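Local structure of 6-O-methylguanine DNA methyltransferase (Enterococcus faecalis, 2B6C) at residues Gln43-Ser48 and Ala79-Gln84; Glu54-Glu59 and Gln84-Glu89; Gly115-Leu120 and Pro126-Leu131; Lys162-Asp167 and Lys199-Ser204. The protein is of unconfirmed activity but, as an all-helical member of the AlkD-like DNA alkylation repair family, probably takes part in the repair of alkylated DNA. All blocks are in the same frame, centred on the assembly; numbering follows the deposited sequence. Where two conformers were deposited one is given.

From the N terminus, Q43-S48 on helix 34-48 reaches across the chain to A79-Q84, so interaction 1 closes a loop that contains all of helix 53-65. Interaction 2 starts inside that loop, at E54-E59, and ends beyond it, at Q84-E89; the two contacts therefore cross, share Q84 and touch each other. Interaction 3 follows in series, bringing together helix 104-120 and helix 125-132 over a five-residue gap, and it meets interaction 2 through W117, L88 and I128. Interaction 4 ties helix 157-166 to the loop after helix 191-200 and touches interaction 3 at F129, but lies about 37 Å from interaction 1, centre to centre.

Interaction 1 (Gln43-Ser48 and Ala79-Gln84)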
loop_
_atom_site.group_PDB
_atom_site.type_symbol
_atom_site.label_atom_id
_atom_site.label_comp_id
_atom_site.label_asym_id
_atom_site.label_seq_id
_atom_site.Cartn_x
_atom_site.Cartn_y
_atom_site.Cartn_z
ATOM N N GLN B 43 1.211 12.624 -9.145
ATOM C CA GLN B 43 2.104 13.236 -8.180
ATOM C C GLN B 43 1.357 13.830 -6.988
ATOM O O GLN B 43 1.843 13.740 -5.880
ATOM C CB GLN B 43 3.082 14.238 -8.814
ATOM C CG GLN B 43 4.086 13.627 -9.821
ATOM C CD GLN B 43 4.792 12.349 -9.341
ATOM O OE1 GLN B 43 4.620 11.277 -9.928
ATOM N NE2 GLN B 43 5.584 12.465 -8.279
ATOM N N LEU B 44 0.169 14.386 -7.192
ATOM C CA LEU B 44 -0.609 14.851 -6.060
ATOM C C LEU B 44 -0.978 13.681 -5.148
ATOM O O LEU B 44 -0.932 13.810 -3.917
ATOM C CB LEU B 44 -1.880 15.613 -6.531
ATOM C CG LEU B 44 -2.901 15.949 -5.444
ATOM C CD1 LEU B 44 -2.493 17.218 -4.738
ATOM C CD2 LEU B 44 -4.234 16.107 -6.118
ATOM N N LEU B 45 -1.357 12.543 -5.740
ATOM C CA LEU B 45 -1.735 11.389 -4.942
ATOM C C LEU B 45 -0.519 10.891 -4.143
ATOM O O LEU B 45 -0.658 10.499 -2.992
ATOM C CB LEU B 45 -2.365 10.279 -5.803
ATOM C CG LEU B 45 -3.708 10.687 -6.453
ATOM C CD1 LEU B 45 -4.220 9.575 -7.369
ATOM C CD2 LEU B 45 -4.780 11.030 -5.436
ATOM N N LYS B 46 0.654 10.909 -4.769
ATOM C CA LYS B 46 1.888 10.499 -4.106
ATOM C C LYS B 46 2.194 11.370 -2.881
ATOM O O LYS B 46 2.505 10.859 -1.818
ATOM C CB LYS B 46 3.058 10.510 -5.098
ATOM C CG LYS B 46 4.453 10.395 -4.473
ATOM C CD LYS B 46 5.572 10.563 -5.520
ATOM C CE LYS B 46 5.618 9.418 -6.509
ATOM N NZ LYS B 46 6.921 9.351 -7.248
ATOM N N GLU B 47 2.116 12.693 -3.022
ATOM C CA GLU B 47 2.479 13.561 -1.900
ATOM C C GLU B 47 1.413 13.573 -0.799
ATOM O O GLU B 47 1.717 13.892 0.336
ATOM C CB GLU B 47 2.892 14.981 -2.359
ATOM C CG GLU B 47 1.871 16.100 -2.154
ATOM C CD GLU B 47 2.501 17.493 -2.118
ATOM O OE1 GLU B 47 3.665 17.631 -2.559
ATOM O OE2 GLU B 47 1.833 18.451 -1.649
ATOM N N SER B 48 0.183 13.191 -1.147
ATOM C CA SER B 48 -0.924 13.188 -0.198
ATOM C C SER B 48 -0.666 12.262 1.005
ATOM O O SER B 48 -1.103 12.556 2.102
ATOM C CB SER B 48 -2.225 12.809 -0.888
ATOM O OG SER B 48 -2.265 11.402 -1.127
ATOM N N ALA B 79 -8.812 9.754 -0.932
ATOM C CA ALA B 79 -9.305 8.909 0.123
ATOM C C ALA B 79 -8.899 7.462 -0.132
ATOM O O ALA B 79 -8.368 6.787 0.752
ATOM C CB ALA B 79 -10.847 9.055 0.245
ATOM N N LEU B 80 -9.127 6.987 -1.347
ATOM C CA LEU B 80 -8.751 5.623 -1.714
ATOM C C LEU B 80 -7.250 5.328 -1.522
ATOM O O LEU B 80 -6.875 4.279 -1.012
ATOM C CB LEU B 80 -9.106 5.373 -3.170
ATOM C CG LEU B 80 -10.423 4.688 -3.439
ATOM C CD1 LEU B 80 -10.807 5.046 -4.879
ATOM C CD2 LEU B 80 -10.173 3.167 -3.260
ATOM N N GLN B 81 -6.404 6.250 -1.970
ATOM C CA GLN B 81 -4.944 6.113 -1.830
ATOM C C GLN B 81 -4.443 6.106 -0.386
ATOM O O GLN B 81 -3.390 5.555 -0.102
ATOM C CB GLN B 81 -4.223 7.233 -2.604
ATOM C CG GLN B 81 -4.297 7.109 -4.130
ATOM C CD GLN B 81 -4.202 5.676 -4.670
ATOM O OE1 GLN B 81 -5.225 5.033 -4.969
ATOM N NE2 GLN B 81 -2.984 5.180 -4.817
ATOM N N ASN B 82 -5.176 6.760 0.507
ATOM C CA ASN B 82 -4.790 6.887 1.899
ATOM C C ASN B 82 -5.680 6.045 2.815
ATOM O O ASN B 82 -5.764 6.301 4.017
ATOM C CB ASN B 82 -4.824 8.368 2.314
ATOM C CG ASN B 82 -3.753 9.184 1.605
ATOM O OD1 ASN B 82 -2.613 9.257 2.070
ATOM N ND2 ASN B 82 -4.108 9.791 0.465
ATOM N N VAL B 83 -6.320 5.028 2.244
ATOM C CA VAL B 83 -7.324 4.216 2.937
ATOM C C VAL B 83 -6.820 3.660 4.297
ATOM O O VAL B 83 -7.549 3.700 5.290
ATOM C CB VAL B 83 -7.874 3.083 1.983
ATOM C CG1 VAL B 83 -6.758 2.089 1.543
ATOM C CG2 VAL B 83 -9.105 2.378 2.543
ATOM N N GLN B 84 -5.568 3.201 4.327
ATOM C CA GLN B 84 -4.912 2.682 5.523
ATOM C C GLN B 84 -4.751 3.684 6.664
ATOM O O GLN B 84 -4.659 3.271 7.819
ATOM C CB GLN B 84 -3.542 2.111 5.176
ATOM C CG GLN B 84 -3.644 0.889 4.350
ATOM C CD GLN B 84 -2.341 0.134 4.291
ATOM O OE1 GLN B 84 -1.449 0.454 3.497
ATOM N NE2 GLN B 84 -2.231 -0.897 5.121
#
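L45 approaches Q81 with their CA atoms 6.9 Å apart, and one turn further on S48 lies beside N82, so helix 34-48 meets helix 69-81 at the point where the latter gives way to a turn. The main link is polar. N82 ND2 donates to S48 OG at 2.9 Å, almost straight at 175° and with the hydroxyl oxygen in the plane of the amide. The same ND2 bonds L78 O one turn back, so ND2 has two acceptors, a task suited to an asparagine just after a helix. S48 OG in turn donates to L45 O at 2.6 Å, tilted 27° from the carbonyl plane. With chi1 at 76° the hydroxyl lies between its own N and carbonyl carbon, folded back against the helix; a short serine can thus hand a bond to its own backbone while accepting one from its neighbour. The arrangement is consistent with the stacked-helix solenoid of AlkD-like proteins, and helix 53-65 also touches N82, through L56. Beside the polar relay, the L45 side chain crosses Q81 at about a right angle and meets its aliphatic part: CD1 and CB of L45 each stand 4.1 Å from Q81 CG. Glutamine suits this outer position, where its CG methylene packs against leucine.

Interaction 2 (Glu54-Glu59 and Gln84-Glu89)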
loop_
_atom_site.group_PDB
_atom_site.type_symbol
_atom_site.label_atom_id
_atom_site.label_comp_id
_atom_site.label_asym_id
_atom_site.label_seq_id
_atom_site.Cartn_x
_atom_site.Cartn_y
_atom_site.Cartn_z
ATOM N N GLU B 54 -5.081 16.322 9.136
ATOM C CA GLU B 54 -5.994 17.461 8.995
ATOM C C GLU B 54 -5.920 18.052 7.583
ATOM O O GLU B 54 -6.953 18.358 6.978
ATOM C CB GLU B 54 -5.710 18.546 10.039
ATOM C CG GLU B 54 -6.873 19.557 10.189
ATOM C CD GLU B 54 -6.555 20.687 11.200
ATOM O OE1 GLU B 54 -5.353 20.971 11.453
ATOM O OE2 GLU B 54 -7.509 21.313 11.743
ATOM N N LYS B 55 -4.703 18.192 7.062
ATOM C CA LYS B 55 -4.517 18.680 5.706
ATOM C C LYS B 55 -5.198 17.740 4.704
ATOM O O LYS B 55 -5.877 18.221 3.795
ATOM C CB LYS B 55 -3.025 18.898 5.377
ATOM C CG LYS B 55 -2.810 19.476 3.973
ATOM C CD LYS B 55 -1.340 19.768 3.683
ATOM C CE LYS B 55 -1.171 20.187 2.228
ATOM N NZ LYS B 55 0.254 20.549 1.950
ATOM N N LEU B 56 -5.023 16.413 4.879
ATOM C CA LEU B 56 -5.616 15.418 3.987
ATOM C C LEU B 56 -7.145 15.547 3.927
ATOM O O LEU B 56 -7.720 15.558 2.840
ATOM C CB LEU B 56 -5.190 13.982 4.355
ATOM C CG LEU B 56 -5.779 12.809 3.522
ATOM C CD1 LEU B 56 -5.543 12.946 1.992
ATOM C CD2 LEU B 56 -5.282 11.472 4.053
ATOM N N CYS B 57 -7.799 15.647 5.083
ATOM C CA CYS B 57 -9.260 15.842 5.127
ATOM C C CYS B 57 -9.695 17.158 4.477
ATOM O O CYS B 57 -10.711 17.212 3.776
ATOM C CB CYS B 57 -9.787 15.766 6.574
ATOM S SG CYS B 57 -9.405 14.144 7.355
ATOM N N GLN B 58 -8.929 18.212 4.717
ATOM C CA GLN B 58 -9.224 19.505 4.131
ATOM C C GLN B 58 -9.070 19.527 2.625
ATOM O O GLN B 58 -9.796 20.230 1.938
ATOM C CB GLN B 58 -8.341 20.586 4.755
ATOM C CG GLN B 58 -8.811 21.037 6.143
ATOM C CD GLN B 58 -7.755 21.891 6.841
ATOM O OE1 GLN B 58 -6.559 21.861 6.486
ATOM N NE2 GLN B 58 -8.181 22.649 7.837
ATOM N N GLU B 59 -8.082 18.806 2.119
ATOM C CA GLU B 59 -7.834 18.730 0.680
ATOM C C GLU B 59 -8.926 17.894 0.016
ATOM O O GLU B 59 -9.435 18.238 -1.044
ATOM C CB GLU B 59 -6.447 18.136 0.404
ATOM C CG GLU B 59 -5.295 19.044 0.812
ATOM C CD GLU B 59 -4.862 20.000 -0.310
ATOM O OE1 GLU B 59 -5.309 19.845 -1.464
ATOM O OE2 GLU B 59 -4.040 20.895 -0.040
ATOM N N GLN B 84 -5.568 3.201 4.327
ATOM C CA GLN B 84 -4.912 2.682 5.523
ATOM C C GLN B 84 -4.751 3.684 6.664
ATOM O O GLN B 84 -4.659 3.271 7.819
ATOM C CB GLN B 84 -3.542 2.111 5.176
ATOM C CG GLN B 84 -3.644 0.889 4.350
ATOM C CD GLN B 84 -2.341 0.134 4.291
ATOM O OE1 GLN B 84 -1.449 0.454 3.497
ATOM N NE2 GLN B 84 -2.231 -0.897 5.121
ATOM N N ARG B 85 -4.719 4.973 6.331
ATOM C CA ARG B 85 -4.534 6.061 7.289
ATOM C C ARG B 85 -5.776 6.411 8.121
ATOM O O ARG B 85 -5.664 7.098 9.145
ATOM C CB ARG B 85 -4.035 7.328 6.567
ATOM C CG ARG B 85 -2.656 7.159 5.890
ATOM C CD ARG B 85 -2.197 8.500 5.284
ATOM N NE ARG B 85 -2.092 9.507 6.333
ATOM C CZ ARG B 85 -1.925 10.811 6.159
ATOM N NH1 ARG B 85 -1.820 11.341 4.942
ATOM N NH2 ARG B 85 -1.862 11.596 7.222
ATOM N N PHE B 86 -6.956 5.941 7.697
ATOM C CA PHE B 86 -8.178 6.303 8.412
ATOM C C PHE B 86 -8.565 5.330 9.517
ATOM O O PHE B 86 -8.607 4.123 9.303
ATOM C CB PHE B 86 -9.350 6.501 7.451
ATOM C CG PHE B 86 -9.052 7.455 6.359
ATOM C CD1 PHE B 86 -8.867 8.816 6.647
ATOM C CD2 PHE B 86 -8.936 7.015 5.051
ATOM C CE1 PHE B 86 -8.559 9.709 5.649
ATOM C CE2 PHE B 86 -8.617 7.931 4.018
ATOM C CZ PHE B 86 -8.443 9.262 4.336
ATOM N N SER B 87 -8.887 5.889 10.684
ATOM C CA SER B 87 -9.503 5.140 11.771
ATOM C C SER B 87 -10.978 4.898 11.463
ATOM O O SER B 87 -11.516 5.476 10.515
ATOM C CB SER B 87 -9.402 5.947 13.051
ATOM O OG SER B 87 -10.085 7.168 12.855
ATOM N N LEU B 88 -11.624 4.049 12.264
ATOM C CA LEU B 88 -13.052 3.821 12.142
ATOM C C LEU B 88 -13.828 5.124 12.149
ATOM O O LEU B 88 -14.707 5.312 11.333
ATOM C CB LEU B 88 -13.575 2.904 13.258
ATOM C CG LEU B 88 -15.107 2.664 13.339
ATOM C CD1 LEU B 88 -15.682 2.057 12.056
ATOM C CD2 LEU B 88 -15.395 1.762 14.536
ATOM N N GLU B 89 -13.506 6.010 13.087
ATOM C CA GLU B 89 -14.251 7.262 13.258
ATOM C C GLU B 89 -14.151 8.174 12.032
ATOM O O GLU B 89 -15.145 8.840 11.661
ATOM C CB GLU B 89 -13.836 7.976 14.560
ATOM C CG GLU B 89 -12.543 7.420 15.234
ATOM C CD GLU B 89 -12.692 6.022 15.850
ATOM O OE1 GLU B 89 -11.757 5.200 15.702
ATOM O OE2 GLU B 89 -13.743 5.744 16.491
#
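L56 carries the apolar side of this contact through a single methyl. Its CD2 lies 3.9 Å from F86 CZ and 4.0 Å from F86 CE1, the leucine crossing the phenylalanine side chain at about a right angle and meeting the ring obliquely. CG of L56 is anti to the backbone N (chi1 178°), which extends the branch from helix 53-65 towards R85 and F86, in the turn after helix 69-81. The ring of F86 also packs edge-to-face with F94, a suitable setting for a buried aromatic. A second kind of packing sets hydrocarbon over charge: the same L56 CD2 lies over one face of the R85 guanidinium, 3.6 Å from R85 NH1, having come from the direction opposite to the arginine. The R85 chain bends at chi3 (60°) to present that face, while its NH2 bonds W51 O; this pairing would help a buried cation. R85 also packs on R85 of the second subunit. A polar feature lies next to the contact: S87 and E90 form a capping box that starts helix 88-94. The contact itself sets a helix-borne leucine against an interhelical turn, in what is probably an AlkD-like helical solenoid.

Interaction 3 (Gly115-Leu120 and Pro126-Leu131); sequences GSWVAL and PTIFAL
W117 NE1 bonds F86 O, which anchors the nitrogen side of the indole, while the six-membered ring lies towards I128. With CG anti to the backbone N (chi1 -167°), the ring is carried out from helix 104-120; the W117 and I128 side chains cross at about a right angle. W117 CZ3 stands 3.8 Å from I128 CG1 and 3.9 Å from I128 CD1, an oblique approach to the ring. A tryptophan suits the place because one side chain can give a hydrogen bond to a turn and still offer a broad apolar surface. H121 stacks on the same indole. Two helices consecutive in the chain, 104-120 and 125-132, pack side by side here across a short connection, consistent with the helical-repeat architecture of AlkD-like proteins; V118 and I128 have their CA atoms 7.4 Å apart. V118 adds the closer packing: its CG2 lies 3.6 Å from both CB and CG1 of I128, the two side chains sliding past each other in opposite directions. Both residues branch at CB, so bulk is concentrated next to the backbone and the helices can come near. In I128, chi2 of -48° turns CD1 back from an extended path, towards the indole. L88 of helix 88-94 touches both W117 and I128, while F129 points to another neighbour, packing on L159 and A163 of helix 157-166.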
loop_
_atom_site.group_PDB
_atom_site.type_symbol
_atom_site.label_atom_id
_atom_site.label_comp_id
_atom_site.label_asym_id
_atom_site.label_seq_id
_atom_site.Cartn_x
_atom_site.Cartn_y
_atom_site.Cartn_z
ATOM N N GLY B 115 -15.380 -0.418 0.638
ATOM C CA GLY B 115 -15.092 -1.842 0.465
ATOM C C GLY B 115 -13.626 -2.123 0.712
ATOM O O GLY B 115 -13.282 -3.156 1.289
ATOM N N SER B 116 -12.752 -1.220 0.255
ATOM C CA SER B 116 -11.312 -1.386 0.500
ATOM C C SER B 116 -10.966 -1.298 1.973
ATOM O O SER B 116 -10.102 -2.050 2.429
ATOM C CB SER B 116 -10.453 -0.365 -0.243
ATOM O OG SER B 116 -10.842 -0.440 -1.585
ATOM N N TRP B 117 -11.598 -0.349 2.673
ATOM C CA TRP B 117 -11.354 -0.135 4.085
ATOM C C TRP B 117 -11.797 -1.343 4.894
ATOM O O TRP B 117 -11.081 -1.812 5.791
ATOM C CB TRP B 117 -12.019 1.148 4.585
ATOM C CG TRP B 117 -11.507 1.526 5.958
ATOM C CD1 TRP B 117 -10.401 2.270 6.251
ATOM C CD2 TRP B 117 -12.070 1.125 7.221
ATOM N NE1 TRP B 117 -10.251 2.373 7.612
ATOM C CE2 TRP B 117 -11.263 1.680 8.231
ATOM C CE3 TRP B 117 -13.192 0.351 7.587
ATOM C CZ2 TRP B 117 -11.528 1.489 9.614
ATOM C CZ3 TRP B 117 -13.458 0.154 8.965
ATOM C CH2 TRP B 117 -12.622 0.721 9.953
ATOM N N VAL B 118 -12.989 -1.836 4.577
ATOM C CA VAL B 118 -13.510 -3.062 5.167
ATOM C C VAL B 118 -12.615 -4.282 4.808
ATOM O O VAL B 118 -12.314 -5.076 5.668
ATOM C CB VAL B 118 -15.003 -3.266 4.741
ATOM C CG1 VAL B 118 -15.422 -4.673 4.888
ATOM C CG2 VAL B 118 -15.924 -2.346 5.540
ATOM N N ALA B 119 -12.177 -4.423 3.553
ATOM C CA ALA B 119 -11.201 -5.496 3.219
ATOM C C ALA B 119 -9.966 -5.421 4.146
ATOM O O ALA B 119 -9.430 -6.450 4.578
ATOM C CB ALA B 119 -10.781 -5.415 1.771
ATOM N N LEU B 120 -9.531 -4.198 4.469
ATOM C CA LEU B 120 -8.416 -4.012 5.408
ATOM C C LEU B 120 -8.776 -4.223 6.888
ATOM O O LEU B 120 -7.893 -4.426 7.702
ATOM C CB LEU B 120 -7.789 -2.622 5.218
ATOM C CG LEU B 120 -7.157 -2.383 3.835
ATOM C CD1 LEU B 120 -6.911 -0.885 3.605
ATOM C CD2 LEU B 120 -5.849 -3.179 3.710
ATOM N N PRO B 126 -19.471 -5.515 9.739
ATOM C CA PRO B 126 -20.828 -5.219 10.242
ATOM C C PRO B 126 -21.098 -3.763 10.624
ATOM O O PRO B 126 -22.206 -3.257 10.392
ATOM C CB PRO B 126 -20.933 -6.134 11.494
ATOM C CG PRO B 126 -20.064 -7.288 11.123
ATOM C CD PRO B 126 -18.866 -6.606 10.537
ATOM N N THR B 127 -20.097 -3.099 11.182
ATOM C CA THR B 127 -20.197 -1.702 11.576
ATOM C C THR B 127 -20.365 -0.766 10.368
ATOM O O THR B 127 -21.231 0.108 10.373
ATOM C CB THR B 127 -18.950 -1.290 12.390
ATOM O OG1 THR B 127 -18.788 -2.205 13.493
ATOM C CG2 THR B 127 -19.096 0.106 12.943
ATOM N N ILE B 128 -19.545 -0.957 9.335
ATOM C CA ILE B 128 -19.651 -0.161 8.123
ATOM C C ILE B 128 -20.941 -0.475 7.356
ATOM O O ILE B 128 -21.656 0.423 6.940
ATOM C CB ILE B 128 -18.426 -0.310 7.210
ATOM C CG1 ILE B 128 -17.133 0.083 7.968
ATOM C CG2 ILE B 128 -18.626 0.530 5.913
ATOM C CD1 ILE B 128 -17.187 1.439 8.767
ATOM N N PHE B 129 -21.241 -1.753 7.186
ATOM C CA PHE B 129 -22.534 -2.133 6.647
ATOM C C PHE B 129 -23.725 -1.425 7.341
ATOM O O PHE B 129 -24.590 -0.913 6.660
ATOM C CB PHE B 129 -22.693 -3.653 6.617
ATOM C CG PHE B 129 -24.028 -4.114 6.045
ATOM C CD1 PHE B 129 -25.137 -4.267 6.878
ATOM C CD2 PHE B 129 -24.158 -4.367 4.689
ATOM C CE1 PHE B 129 -26.370 -4.670 6.353
ATOM C CE2 PHE B 129 -25.382 -4.793 4.141
ATOM C CZ PHE B 129 -26.499 -4.936 4.983
ATOM N N ALA B 130 -23.759 -1.392 8.675
ATOM C CA ALA B 130 -24.880 -0.786 9.401
ATOM C C ALA B 130 -25.006 0.733 9.202
ATOM O O ALA B 130 -26.105 1.276 9.388
ATOM C CB ALA B 130 -24.836 -1.144 10.909
ATOM N N LEU B 131 -23.906 1.407 8.836
ATOM C CA LEU B 131 -23.933 2.833 8.489
ATOM C C LEU B 131 -24.892 3.081 7.327
ATOM O O LEU B 131 -25.621 4.072 7.291
ATOM C CB LEU B 131 -22.547 3.324 8.022
ATOM C CG LEU B 131 -21.411 3.593 8.987
ATOM C CD1 LEU B 131 -20.179 4.086 8.183
ATOM C CD2 LEU B 131 -21.857 4.592 10.079
#

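Interaction 4 (Lys162-Asp167 and Lys199-Ser204); sequences KAIIYD and KELVLS
L201 follows directly after helix 191-200, and its CB points at helix 157-166. This is helix-to-loop packing, probably within an AlkD-like solenoid: the extended link to helix 205-211 lies against an earlier helix. From CB the chain runs to CG, which is anti to the carbonyl carbon (chi1 -55°), and then out to CD1, anti to CA (chi2 -175°). The straight course makes the CD1 methyl the part that touches. It lies 3.9 Å from I164 CG2 and 4.0 Å from I165 CG1, meeting I165 at about a right angle, so one leucine tip spans two successive residues of the helix. I164 CG2 serves a second partner, L203 CD2, at 3.8 Å. L201 points at the helix from its CB, whereas L203 starts off to the side and comes in with its CD2 end; L201 CD1 and L203 CD2 are 4.3 Å apart. Isoleucine branches at CB and sets its CG2 methyl close to its own helix, while leucine branches one carbon later, at CG, and reaches across to it. I164 is buried and also touches I179 and S182 of helix 173-186, whereas I165 stands at the exposed margin. Beside the apolar cluster, E200 OE2 forms a salt bridge with K161 NZ, and S204, N-cap of helix 205-211, bonds A207 N through its OG.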
loop_
_atom_site.group_PDB
_atom_site.type_symbol
_atom_site.label_atom_id
_atom_site.label_comp_id
_atom_site.label_asym_id
_atom_site.label_seq_id
_atom_site.Cartn_x
_atom_site.Cartn_y
_atom_site.Cartn_z
ATOM N N LYS B 162 -29.877 -9.672 4.026
ATOM C CA LYS B 162 -30.708 -8.647 4.681
ATOM C C LYS B 162 -30.914 -7.407 3.832
ATOM O O LYS B 162 -32.046 -6.911 3.703
ATOM C CB LYS B 162 -30.141 -8.244 6.054
ATOM C CG LYS B 162 -31.115 -7.367 6.860
ATOM C CD LYS B 162 -30.651 -7.175 8.305
ATOM C CE LYS B 162 -29.439 -6.257 8.406
ATOM N NZ LYS B 162 -29.294 -5.775 9.828
ATOM N N ALA B 163 -29.829 -6.911 3.226
ATOM C CA ALA B 163 -29.916 -5.748 2.342
ATOM C C ALA B 163 -30.776 -5.999 1.115
ATOM O O ALA B 163 -31.514 -5.100 0.683
ATOM C CB ALA B 163 -28.554 -5.226 1.937
ATOM N N ILE B 164 -30.687 -7.199 0.549
ATOM C CA ILE B 164 -31.477 -7.507 -0.647
ATOM C C ILE B 164 -32.955 -7.585 -0.274
ATOM O O ILE B 164 -33.812 -7.043 -0.998
ATOM C CB ILE B 164 -31.019 -8.804 -1.349
ATOM C CG1 ILE B 164 -29.612 -8.631 -1.911
ATOM C CG2 ILE B 164 -32.026 -9.228 -2.462
ATOM C CD1 ILE B 164 -28.913 -9.914 -2.274
ATOM N N ILE B 165 -33.241 -8.238 0.859
ATOM C CA ILE B 165 -34.603 -8.345 1.387
ATOM C C ILE B 165 -35.223 -6.941 1.537
ATOM O O ILE B 165 -36.364 -6.697 1.104
ATOM C CB ILE B 165 -34.652 -9.148 2.735
ATOM C CG1 ILE B 165 -34.616 -10.671 2.483
ATOM C CG2 ILE B 165 -35.904 -8.802 3.528
ATOM C CD1 ILE B 165 -34.215 -11.524 3.709
ATOM N N TYR B 166 -34.451 -6.013 2.098
ATOM C CA TYR B 166 -34.912 -4.659 2.350
ATOM C C TYR B 166 -35.357 -3.922 1.086
ATOM O O TYR B 166 -36.356 -3.210 1.110
ATOM C CB TYR B 166 -33.815 -3.859 3.048
ATOM C CG TYR B 166 -34.271 -2.497 3.532
ATOM C CD1 TYR B 166 -34.816 -2.329 4.823
ATOM C CD2 TYR B 166 -34.176 -1.379 2.702
ATOM C CE1 TYR B 166 -35.252 -1.071 5.258
ATOM C CE2 TYR B 166 -34.595 -0.133 3.126
ATOM C CZ TYR B 166 -35.136 0.023 4.392
ATOM O OH TYR B 166 -35.529 1.285 4.792
ATOM N N ASP B 167 -34.595 -4.062 0.003
ATOM C CA ASP B 167 -34.870 -3.326 -1.217
ATOM C C ASP B 167 -35.456 -4.214 -2.285
ATOM O O ASP B 167 -35.467 -3.835 -3.450
ATOM C CB ASP B 167 -33.571 -2.696 -1.764
ATOM C CG ASP B 167 -33.350 -1.297 -1.249
ATOM O OD1 ASP B 167 -32.297 -1.042 -0.640
ATOM O OD2 ASP B 167 -34.277 -0.477 -1.391
ATOM N N LYS B 199 -34.183 -18.322 -5.534
ATOM C CA LYS B 199 -35.352 -19.168 -5.598
ATOM C C LYS B 199 -36.243 -18.926 -4.380
ATOM O O LYS B 199 -37.445 -19.134 -4.460
ATOM C CB LYS B 199 -34.973 -20.643 -5.740
ATOM C CG LYS B 199 -34.131 -20.956 -6.975
ATOM C CD LYS B 199 -34.906 -21.694 -8.050
ATOM C CE LYS B 199 -35.266 -20.832 -9.237
ATOM N NZ LYS B 199 -34.090 -20.484 -10.114
ATOM N N GLU B 200 -35.651 -18.433 -3.290
ATOM C CA GLU B 200 -36.367 -18.073 -2.064
ATOM C C GLU B 200 -37.120 -16.759 -2.239
ATOM O O GLU B 200 -38.282 -16.635 -1.837
ATOM C CB GLU B 200 -35.391 -17.914 -0.893
ATOM C CG GLU B 200 -36.046 -17.782 0.467
ATOM C CD GLU B 200 -35.036 -17.692 1.600
ATOM O OE1 GLU B 200 -33.905 -18.230 1.439
ATOM O OE2 GLU B 200 -35.364 -17.075 2.654
ATOM N N LEU B 201 -36.446 -15.781 -2.823
ATOM C CA LEU B 201 -36.995 -14.450 -2.987
ATOM C C LEU B 201 -37.532 -14.264 -4.395
ATOM O O LEU B 201 -36.981 -14.827 -5.364
ATOM C CB LEU B 201 -35.912 -13.388 -2.706
ATOM C CG LEU B 201 -35.171 -13.443 -1.352
ATOM C CD1 LEU B 201 -34.205 -12.225 -1.183
ATOM C CD2 LEU B 201 -36.164 -13.546 -0.172
ATOM N N VAL B 202 -38.593 -13.476 -4.524
ATOM C CA VAL B 202 -39.041 -13.042 -5.854
ATOM C C VAL B 202 -38.402 -11.693 -6.204
ATOM O O VAL B 202 -38.842 -10.632 -5.758
ATOM C CB VAL B 202 -40.583 -13.030 -5.986
ATOM C CG1 VAL B 202 -41.031 -12.457 -7.351
ATOM C CG2 VAL B 202 -41.128 -14.462 -5.807
ATOM N N LEU B 203 -37.334 -11.767 -6.993
ATOM C CA LEU B 203 -36.536 -10.609 -7.360
ATOM C C LEU B 203 -37.079 -9.959 -8.622
ATOM O O LEU B 203 -37.767 -10.605 -9.382
ATOM C CB LEU B 203 -35.072 -11.013 -7.568
ATOM C CG LEU B 203 -34.327 -11.555 -6.357
ATOM C CD1 LEU B 203 -32.916 -12.023 -6.788
ATOM C CD2 LEU B 203 -34.287 -10.539 -5.177
ATOM N N SER B 204 -36.765 -8.689 -8.845
ATOM C CA SER B 204 -37.191 -7.987 -10.051
ATOM C C SER B 204 -36.616 -8.695 -11.286
ATOM O O SER B 204 -35.563 -9.352 -11.171
ATOM C CB SER B 204 -36.676 -6.537 -9.999
ATOM O OG SER B 204 -35.270 -6.495 -10.188
#